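Local structure of uncharacterized protein (Bacteroides uniformis ATCC 8492, 4Q68) at residues S216-P219 with L220-L224. The protein is probably an N-acetylmuramoyl-L-alanine amidase of the DUF1460 branch of the NlpC/P60 family, cleaving the bond between sugar and peptide in bacterial cell-wall fragments. Numbering follows the deposited sequence. Where two conformers were deposited one is given.
Sequences SKVP and LSQML
Pro219 occupies the N-cap position of helix 220-225, and its carbonyl oxygen accepts two backbone N-H groups: a nearly straight bond from Met223 N at 3.0 Å (N-H...O 164°) and a weak, bent one from Gln222 N to the same Pro219 O. Beside this fork the pyrrolidine ring packs on the helix start: Pro219 CB lies 3.6 Å from Ser221 OG, and Pro219 CD is near Gln222 CB. Val218 approaches the first turn through CG2, 3.7 Å from Gln222 CB and 3.9 Å from Met223 CG. Met223, a selenomethionine, has CG anti to its carbonyl carbon (chi1 -67°), which puts CG beside Val218 CG2; in the conformer described, the extended chi2 carries SE on to 3.7 Å from Ser216 CB. Ser216 OG in turn donates to Val218 O across the bend at 2.8 Å, arriving almost in line with the carbonyl bond (161°). Leu220 and Met223 rest on strand 200-207, the neighbour of strand 212-215 in the antiparallel sheet, so the turn lays the short helix against that sheet. Proline has no side-chain acceptor to cap the first-turn amides; its carbonyl simply begins the regular i to i+4 bonding of the helix, while the buried Ser216 hydroxyl, also hydrogen-bonded to Leu203 N, links the preceding bend to strand 200-207.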
# COMPACT_ATOMS: atom_id res chain seq x y z
N SER A 216 -4.82 -10.00 11.89
CA SER A 216 -4.42 -11.33 11.48
C SER A 216 -4.40 -12.31 12.65
O SER A 216 -4.00 -11.98 13.75
CB SER A 216 -3.08 -11.29 10.75
OG SER A 216 -2.02 -10.87 11.59
N LYS A 217 -4.84 -13.53 12.38
CA LYS A 217 -4.86 -14.58 13.41
C LYS A 217 -3.48 -15.17 13.65
O LYS A 217 -3.21 -15.71 14.73
CB LYS A 217 -5.85 -15.69 13.06
CG LYS A 217 -7.32 -15.28 13.11
CD LYS A 217 -7.84 -15.15 14.54
CE LYS A 217 -9.35 -15.03 14.57
NZ LYS A 217 -10.04 -16.29 14.19
N VAL A 218 -2.61 -15.08 12.65
CA VAL A 218 -1.24 -15.53 12.74
C VAL A 218 -0.33 -14.32 12.58
O VAL A 218 -0.73 -13.29 12.02
CB VAL A 218 -0.92 -16.63 11.70
CG1 VAL A 218 -1.85 -17.81 11.90
CG2 VAL A 218 -1.02 -16.11 10.25
N PRO A 219 0.92 -14.42 13.04
CA PRO A 219 1.84 -13.31 12.85
C PRO A 219 2.11 -13.04 11.38
O PRO A 219 1.98 -13.92 10.52
CB PRO A 219 3.10 -13.78 13.58
CG PRO A 219 2.62 -14.80 14.57
CD PRO A 219 1.51 -15.49 13.86
N LEU A 220 2.53 -11.81 11.10
CA LEU A 220 2.93 -11.44 9.75
C LEU A 220 3.95 -12.43 9.18
O LEU A 220 3.87 -12.80 8.00
CB LEU A 220 3.47 -10.01 9.76
CG LEU A 220 3.99 -9.44 8.44
CD1 LEU A 220 2.97 -9.48 7.34
CD2 LEU A 220 4.50 -8.02 8.67
N SER A 221 4.90 -12.88 9.99
CA SER A 221 5.89 -13.85 9.55
C SER A 221 5.21 -15.10 8.97
O SER A 221 5.68 -15.66 7.98
CB SER A 221 6.80 -14.26 10.70
OG SER A 221 6.03 -14.72 11.80
N GLN A 222 4.15 -15.57 9.63
CA GLN A 222 3.42 -16.76 9.18
C GLN A 222 2.62 -16.47 7.91
O GLN A 222 2.53 -17.31 7.02
CB GLN A 222 2.49 -17.28 10.28
CG GLN A 222 1.85 -18.62 9.97
CD GLN A 222 2.83 -19.75 9.95
OE1 GLN A 222 2.85 -20.57 9.01
NE2 GLN A 222 3.66 -19.81 10.96
N MSE A 223 2.00 -15.29 7.85
CA MSE A 223 1.30 -14.89 6.62
C MSE A 223 2.24 -14.99 5.43
O MSE A 223 1.86 -15.50 4.36
CB MSE A 223 0.80 -13.46 6.73
CG MSE A 223 -0.28 -13.23 7.76
SE MSE A 223 -0.81 -11.36 7.85
CE MSE A 223 -1.43 -11.12 6.02
N LEU A 224 3.46 -14.52 5.60
CA LEU A 224 4.43 -14.58 4.52
C LEU A 224 4.81 -16.03 4.20
O LEU A 224 4.84 -16.43 3.04
CB LEU A 224 5.68 -13.76 4.86
CG LEU A 224 5.45 -12.27 5.14
CD1 LEU A 224 6.71 -11.62 5.65
CD2 LEU A 224 4.98 -11.54 3.89